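Local structure of flavin prenyltransferase PAD1, mitochondrial (Aspergillus niger, 6QLG) at residues V44-G49 / D140-T145; L66-H71 / F212-G217. The protein probably makes the prenylated FMN cofactor, joining a dimethylallyl group to the flavin N5 and C6 atoms of FMN without help from a metal. All coordinates share one frame; numbering follows the deposited sequence.

In the fold
Contacts 1 and 2 have centres about 18 Å apart and share one parallel six-stranded sheet, in which strands 42-47 and 69-74 are neighbours. Their segments alternate along the chain: 44-49, 66-71, 140-145, then 212-217. Contact 1 lays helix 141-151 against one face of the sheet; contact 2 lies on the opposite face, where the chain leaving helix 197-210 passes the turn from helix 53-65 into strand 69-74. The two meet directly, with a probable backbone hydrogen bond of 2.8 Å from Val45 N to His71 O. Helices thus cover both faces of the sheet, the three-layer alpha/beta sandwich of this flavoprotein family, with FMN at the carboxyl end of strand 42-47.

Contact 1 (V44-G49 / D140-T145); sequences VVAMTG and DLISRT. With FMN (flavin mononucleotide), chain M; FMN (flavin mononucleotide), chain T.
Ala46 and Ile142 mark the close pass of strand 44-47 and helix 141-145, with CA atoms 6.2 Å apart; the two axes approach to 9.4 Å and run at 136°. The small methyl of Ala46 lets the helix settle onto the sheet: its CB lies 3.7 Å from Ile142 CG1, with CG2 of the same isoleucine almost as near, so the branched side chain straddles it. A fully extended outer bond (chi2 177°) carries Ile142 CD1 onward to 3.5 Å from Met47 O and over the methyl CG2 of Thr48. Two residues earlier in the strand, Val44 CG2 meets Thr145 CG2 at 4.3 Å; the threonine can face this apolar layer because its OG1 bonds back to Leu141 O. The layout is that of a Rossmann-like flavoprotein, where the turn after the first strand receives the cofactor phosphate. Gly49 N donates to phosphate O2P of FMN at 2.6 Å, and Gly49 O accepts from the ribityl O2', an approach that suits a residue without a side chain; Thr48 OG1 is tied to Pro124 O and Ser126 N. At the helix start Asp140 is the N-cap, its OD1 taking Ser143 N at 2.9 Å. Arg144 reaches the other way, to a second FMN, held by the second subunit; flavin N1 sits over one guanidinium face, toward its rim, and Glu162 of that subunit forms a salt bridge with the arginine.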
loop_
_atom_site.group_PDB
_atom_site.type_symbol
_atom_site.label_atom_id
_atom_site.label_comp_id
_atom_site.label_asym_id
_atom_site.label_seq_id
_atom_site.Cartn_x
_atom_site.Cartn_y
_atom_site.Cartn_z
ATOM N N VAL B 44 18.721 -29.649 -1.981
ATOM C CA VAL B 44 19.783 -28.806 -2.516
ATOM C C VAL B 44 20.384 -27.996 -1.376
ATOM O O VAL B 44 19.664 -27.325 -0.627
ATOM C CB VAL B 44 19.249 -27.890 -3.626
ATOM C CG1 VAL B 44 20.355 -26.976 -4.135
ATOM C CG2 VAL B 44 18.660 -28.712 -4.764
ATOM N N VAL B 45 21.704 -28.064 -1.236
ATOM C CA VAL B 45 22.437 -27.314 -0.225
ATOM C C VAL B 45 23.279 -26.274 -0.952
ATOM O O VAL B 45 24.191 -26.621 -1.712
ATOM C CB VAL B 45 23.312 -28.225 0.645
ATOM C CG1 VAL B 45 24.051 -27.403 1.692
ATOM C CG2 VAL B 45 22.464 -29.310 1.299
ATOM N N ALA B 46 22.977 -25.001 -0.726
ATOM C CA ALA B 46 23.703 -23.903 -1.344
ATOM C C ALA B 46 24.455 -23.127 -0.273
ATOM O O ALA B 46 23.885 -22.783 0.767
ATOM C CB ALA B 46 22.755 -22.976 -2.108
ATOM N N MET B 47 25.732 -22.865 -0.526
ATOM C CA MET B 47 26.562 -22.065 0.363
ATOM C C MET B 47 26.951 -20.775 -0.345
ATOM O O MET B 47 27.328 -20.793 -1.521
ATOM C CB MET B 47 27.816 -22.835 0.791
ATOM C CG MET B 47 27.524 -24.177 1.458
ATOM S SD MET B 47 28.989 -24.990 2.146
ATOM C CE MET B 47 29.610 -23.709 3.235
ATOM N N THR B 48 26.842 -19.659 0.370
ATOM C CA THR B 48 27.194 -18.344 -0.146
ATOM C C THR B 48 28.237 -17.700 0.759
ATOM O O THR B 48 28.569 -18.210 1.833
ATOM C CB THR B 48 25.960 -17.434 -0.267
ATOM O OG1 THR B 48 25.448 -17.132 1.036
ATOM C CG2 THR B 48 24.871 -18.103 -1.093
ATOM N N GLY B 49 28.742 -16.551 0.316
ATOM C CA GLY B 49 29.856 -15.897 0.973
ATOM C C GLY B 49 29.520 -15.088 2.210
ATOM O O GLY B 49 30.149 -14.058 2.469
ATOM N N ASP B 140 22.728 -16.904 -11.344
ATOM C CA ASP B 140 23.611 -18.032 -11.070
ATOM C C ASP B 140 22.768 -19.212 -10.607
ATOM O O ASP B 140 21.551 -19.101 -10.427
ATOM C CB ASP B 140 24.719 -17.683 -10.054
ATOM C CG ASP B 140 24.188 -17.328 -8.669
ATOM O OD1 ASP B 140 23.371 -18.080 -8.098
ATOM O OD2 ASP B 140 24.619 -16.286 -8.135
ATOM N N LEU B 141 23.426 -20.359 -10.417
ATOM C CA LEU B 141 22.685 -21.588 -10.154
ATOM C C LEU B 141 21.999 -21.565 -8.794
ATOM O O LEU B 141 20.928 -22.161 -8.637
ATOM C CB LEU B 141 23.606 -22.802 -10.254
ATOM C CG LEU B 141 22.866 -24.138 -10.155
ATOM C CD1 LEU B 141 21.768 -24.202 -11.206
ATOM C CD2 LEU B 141 23.825 -25.302 -10.305
ATOM N N ILE B 142 22.590 -20.896 -7.803
ATOM C CA ILE B 142 21.966 -20.827 -6.484
ATOM C C ILE B 142 20.657 -20.048 -6.554
ATOM O O ILE B 142 19.612 -20.515 -6.088
ATOM C CB ILE B 142 22.937 -20.216 -5.458
ATOM C CG1 ILE B 142 24.044 -21.215 -5.115
ATOM C CG2 ILE B 142 22.192 -19.793 -4.199
ATOM C CD1 ILE B 142 25.094 -20.672 -4.175
ATOM N N SER B 143 20.689 -18.856 -7.152
ATOM C CA SER B 143 19.488 -18.026 -7.186
ATOM C C SER B 143 18.439 -18.600 -8.131
ATOM O O SER B 143 17.238 -18.525 -7.850
ATOM C CB SER B 143 19.850 -16.589 -7.570
ATOM O OG SER B 143 20.695 -16.551 -8.705
ATOM N N ARG B 144 18.869 -19.195 -9.249
ATOM C CA ARG B 144 17.912 -19.807 -10.168
ATOM C C ARG B 144 17.213 -20.999 -9.530
ATOM O O ARG B 144 15.991 -21.145 -9.650
ATOM C CB ARG B 144 18.609 -20.226 -11.462
ATOM C CG ARG B 144 17.717 -20.986 -12.443
ATOM C CD ARG B 144 16.487 -20.178 -12.849
ATOM N NE ARG B 144 15.630 -20.911 -13.778
ATOM C CZ ARG B 144 14.383 -20.562 -14.086
ATOM N NH1 ARG B 144 13.833 -19.488 -13.537
ATOM N NH2 ARG B 144 13.682 -21.291 -14.944
ATOM N N THR B 145 17.969 -21.863 -8.847
ATOM C CA THR B 145 17.353 -23.024 -8.213
ATOM C C THR B 145 16.379 -22.599 -7.120
ATOM O O THR B 145 15.293 -23.175 -6.989
ATOM C CB THR B 145 18.429 -23.955 -7.655
ATOM O OG1 THR B 145 19.347 -24.301 -8.700
ATOM C CG2 THR B 145 17.801 -25.230 -7.114
HETATM N N1 FMN M . 27.719 -10.604 3.367
HETATM C C2 FMN M . 26.576 -10.712 4.132
HETATM O O2 FMN M . 25.501 -10.344 3.673
HETATM N N3 FMN M . 26.648 -11.229 5.406
HETATM C C4 FMN M . 27.869 -11.639 5.910
HETATM O O4 FMN M . 27.958 -12.105 7.048
HETATM C C4A FMN M . 29.024 -11.534 5.146
HETATM N N5 FMN M . 30.232 -11.952 5.674
HETATM C C5A FMN M . 31.391 -11.857 4.926
HETATM C C6 FMN M . 32.616 -12.280 5.453
HETATM C C7 FMN M . 33.791 -12.188 4.710
HETATM C C7M FMN M . 35.100 -12.647 5.294
HETATM C C8 FMN M . 33.724 -11.667 3.417
HETATM C C8M FMN M . 34.974 -11.552 2.586
HETATM C C9 FMN M . 32.497 -11.242 2.897
HETATM C C9A FMN M . 31.323 -11.334 3.638
HETATM N N10 FMN M . 30.100 -10.925 3.109
HETATM C C10 FMN M . 28.945 -11.012 3.866
HETATM C "C1'" FMN M . 30.020 -10.336 1.727
HETATM C "C2'" FMN M . 29.638 -11.305 0.606
HETATM O "O2'" FMN M . 30.613 -12.319 0.478
HETATM C "C3'" FMN M . 29.511 -10.518 -0.699
HETATM O "O3'" FMN M . 28.403 -9.651 -0.608
HETATM C "C4'" FMN M . 29.349 -11.411 -1.923
HETATM O "O4'" FMN M . 29.010 -10.623 -3.042
HETATM C "C5'" FMN M . 28.257 -12.449 -1.722
HETATM O "O5'" FMN M . 28.290 -13.316 -2.832
HETATM P P FMN M . 27.485 -14.707 -2.821
HETATM O O1P FMN M . 27.201 -15.120 -4.244
HETATM O O2P FMN M . 28.345 -15.748 -2.148
HETATM O O3P FMN M . 26.169 -14.566 -2.092
HETATM N N1 FMN T . 14.766 -19.407 -17.400
HETATM C C2 FMN T . 13.480 -18.912 -17.456
HETATM O O2 FMN T . 13.155 -17.989 -16.714
HETATM N N3 FMN T . 12.567 -19.455 -18.341
HETATM C C4 FMN T . 12.940 -20.494 -19.176
HETATM O O4 FMN T . 12.135 -20.988 -19.973
HETATM C C4A FMN T . 14.237 -20.992 -19.120
HETATM N N5 FMN T . 14.601 -22.024 -19.955
HETATM C C5A FMN T . 15.887 -22.523 -19.907
HETATM C C6 FMN T . 16.260 -23.568 -20.750
HETATM C C7 FMN T . 17.556 -24.063 -20.695
HETATM C C7M FMN T . 17.968 -25.186 -21.597
HETATM C C8 FMN T . 18.479 -23.521 -19.805
HETATM C C8M FMN T . 19.877 -24.070 -19.760
HETATM C C9 FMN T . 18.104 -22.479 -18.964
HETATM C C9A FMN T . 16.810 -21.977 -19.013
HETATM N N10 FMN T . 16.438 -20.935 -18.178
HETATM C C10 FMN T . 15.150 -20.444 -18.228
HETATM C "C1'" FMN T . 17.412 -20.339 -17.199
HETATM C "C2'" FMN T . 18.061 -19.069 -17.730
HETATM O "O2'" FMN T . 18.841 -19.386 -18.859
HETATM C "C3'" FMN T . 18.959 -18.472 -16.655
HETATM O "O3'" FMN T . 18.184 -17.857 -15.648
HETATM C "C4'" FMN T . 19.906 -17.432 -17.240
HETATM O "O4'" FMN T . 20.644 -16.841 -16.195
HETATM C "C5'" FMN T . 19.163 -16.310 -17.961
HETATM O "O5'" FMN T . 20.126 -15.397 -18.445
HETATM P P FMN T . 19.794 -14.311 -19.591
HETATM O O1P FMN T . 20.810 -13.192 -19.521
HETATM O O2P FMN T . 19.858 -14.998 -20.934
HETATM O O3P FMN T . 18.413 -13.734 -19.362
#

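Contact 2 (L66-H71 / F212-G217); sequences LNVETH and FDLDTG
Leu66 rests on the run from Leu214 to Thr216, and side-chain packing, mostly apolar, carries the contact. The backbones stay well apart, 7.2 Å between the CA atoms of Leu66 and Thr216, so leucine-length side chains suit the gap. In Leu66, CG stands anti to the carbonyl carbon (chi1 -72°), which turns the fork toward 214-216, and its two methyls meet different neighbours. Leu66 CD1 touches both Leu214 CB, at 4.2 Å, and the methyl CG2 of Thr216, at 4.1 Å, the two lying roughly at right angles about it. The other methyl, Leu66 CD2, lies 3.5 Å from the carbonyl oxygen Asp215 O. Leu214 in turn sends CD1 to Val68 CG2, also at 4.2 Å, which makes it the link between the partly exposed Leu66 and the buried Val68.

The polar bonds hold each segment in shape rather than joining the two. Asp215, whose CB leaves the backbone away from 66-71, closes an Asx turn: Gly217 N approaches Asp215 OD1 at 3.0 Å from well above the carboxylate plane, and the positive phi of Gly217 suits a glycine. The same OD1 also forms a salt bridge with Arg221. On the strand, His71 NE2 donates at 2.7 Å to the anti lone pair of Glu69 OE2, which lies close to the imidazole plane; Arg42 shares that oxygen through a salt bridge, which probably favours the charged carboxylate.

Both segments follow helices that end in Schellman motifs, with Asn67 and Asp213 at positive phi as the C-prime residues. Leu214 and Val68 pack together on Leu63 of helix 53-65 and Ile43 of strand 42-47, where the chain beyond helix 197-210 lies beside the entry to strand 69-74.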
loop_
_atom_site.group_PDB
_atom_site.type_symbol
_atom_site.label_atom_id
_atom_site.label_comp_id
_atom_site.label_asym_id
_atom_site.label_seq_id
_atom_site.Cartn_x
_atom_site.Cartn_y
_atom_site.Cartn_z
ATOM N N LEU B 66 21.392 -38.675 7.673
ATOM C CA LEU B 66 19.966 -38.954 7.569
ATOM C C LEU B 66 19.579 -39.600 6.243
ATOM O O LEU B 66 18.385 -39.674 5.934
ATOM C CB LEU B 66 19.165 -37.665 7.770
ATOM C CG LEU B 66 19.139 -37.119 9.199
ATOM C CD1 LEU B 66 18.898 -35.618 9.204
ATOM C CD2 LEU B 66 18.085 -37.839 10.024
ATOM N N ASN B 67 20.557 -40.061 5.458
ATOM C CA ASN B 67 20.304 -40.726 4.177
ATOM C C ASN B 67 19.539 -39.822 3.211
ATOM O O ASN B 67 18.656 -40.271 2.475
ATOM C CB ASN B 67 19.569 -42.055 4.373
ATOM C CG ASN B 67 19.781 -43.011 3.217
ATOM O OD1 ASN B 67 20.864 -43.071 2.635
ATOM N ND2 ASN B 67 18.740 -43.760 2.870
ATOM N N VAL B 68 19.880 -38.537 3.206
ATOM C CA VAL B 68 19.322 -37.576 2.264
ATOM C C VAL B 68 20.325 -37.372 1.137
ATOM O O VAL B 68 21.515 -37.148 1.389
ATOM C CB VAL B 68 18.990 -36.242 2.956
ATOM C CG1 VAL B 68 18.743 -35.151 1.925
ATOM C CG2 VAL B 68 17.780 -36.405 3.866
ATOM N N GLU B 69 19.852 -37.464 -0.104
ATOM C CA GLU B 69 20.698 -37.212 -1.267
ATOM C C GLU B 69 20.890 -35.706 -1.411
ATOM O O GLU B 69 19.936 -34.975 -1.692
ATOM C CB GLU B 69 20.075 -37.814 -2.523
ATOM C CG GLU B 69 20.857 -37.531 -3.797
ATOM C CD GLU B 69 20.142 -38.024 -5.039
ATOM O OE1 GLU B 69 19.715 -39.197 -5.054
ATOM O OE2 GLU B 69 20.003 -37.238 -5.999
ATOM N N THR B 70 22.120 -35.236 -1.218
ATOM C CA THR B 70 22.413 -33.811 -1.202
ATOM C C THR B 70 23.020 -33.364 -2.526
ATOM O O THR B 70 23.859 -34.059 -3.108
ATOM C CB THR B 70 23.365 -33.458 -0.056
ATOM O OG1 THR B 70 24.549 -34.259 -0.152
ATOM C CG2 THR B 70 22.695 -33.704 1.289
ATOM N N HIS B 71 22.591 -32.193 -2.991
ATOM C CA HIS B 71 23.121 -31.560 -4.194
ATOM C C HIS B 71 23.716 -30.220 -3.784
ATOM O O HIS B 71 22.980 -29.296 -3.420
ATOM C CB HIS B 71 22.029 -31.389 -5.249
ATOM C CG HIS B 71 21.566 -32.680 -5.850
ATOM N ND1 HIS B 71 21.861 -33.047 -7.145
ATOM C CD2 HIS B 71 20.837 -33.695 -5.328
ATOM C CE1 HIS B 71 21.328 -34.229 -7.398
ATOM N NE2 HIS B 71 20.701 -34.644 -6.311
ATOM N N PHE B 212 12.440 -29.188 7.267
ATOM C CA PHE B 212 12.248 -30.220 6.258
ATOM C C PHE B 212 11.699 -31.507 6.860
ATOM O O PHE B 212 11.776 -32.563 6.221
ATOM C CB PHE B 212 13.561 -30.501 5.526
ATOM C CG PHE B 212 14.144 -29.299 4.839
ATOM C CD1 PHE B 212 13.742 -28.951 3.560
ATOM C CD2 PHE B 212 15.093 -28.515 5.475
ATOM C CE1 PHE B 212 14.277 -27.845 2.926
ATOM C CE2 PHE B 212 15.631 -27.405 4.848
ATOM C CZ PHE B 212 15.222 -27.070 3.572
ATOM N N ASP B 213 11.159 -31.432 8.078
ATOM C CA ASP B 213 10.650 -32.591 8.809
ATOM C C ASP B 213 11.726 -33.667 8.945
ATOM O O ASP B 213 11.519 -34.842 8.634
ATOM C CB ASP B 213 9.385 -33.141 8.149
ATOM C CG ASP B 213 8.300 -32.090 8.014
ATOM O OD1 ASP B 213 8.009 -31.402 9.017
ATOM O OD2 ASP B 213 7.739 -31.949 6.908
ATOM N N LEU B 214 12.897 -33.243 9.419
ATOM C CA LEU B 214 14.032 -34.121 9.653
ATOM C C LEU B 214 14.513 -33.933 11.085
ATOM O O LEU B 214 14.620 -32.802 11.569
ATOM C CB LEU B 214 15.177 -33.836 8.673
ATOM C CG LEU B 214 14.937 -34.229 7.215
ATOM C CD1 LEU B 214 15.949 -33.547 6.309
ATOM C CD2 LEU B 214 14.991 -35.743 7.046
ATOM N N ASP B 215 14.803 -35.045 11.755
ATOM C CA ASP B 215 15.206 -35.052 13.159
ATOM C C ASP B 215 16.628 -35.596 13.240
ATOM O O ASP B 215 16.844 -36.806 13.121
ATOM C CB ASP B 215 14.236 -35.888 13.994
ATOM C CG ASP B 215 14.533 -35.826 15.483
ATOM O OD1 ASP B 215 15.452 -35.086 15.892
ATOM O OD2 ASP B 215 13.837 -36.524 16.250
ATOM N N THR B 216 17.602 -34.704 13.445
ATOM C CA THR B 216 18.982 -35.152 13.598
ATOM C C THR B 216 19.183 -35.966 14.868
ATOM O O THR B 216 20.124 -36.763 14.931
ATOM C CB THR B 216 19.946 -33.962 13.609
ATOM O OG1 THR B 216 19.678 -33.133 14.748
ATOM C CG2 THR B 216 19.811 -33.139 12.334
ATOM N N GLY B 217 18.331 -35.777 15.876
ATOM C CA GLY B 217 18.522 -36.429 17.158
ATOM C C GLY B 217 19.841 -36.113 17.819
ATOM O O GLY B 217 20.290 -36.870 18.684
#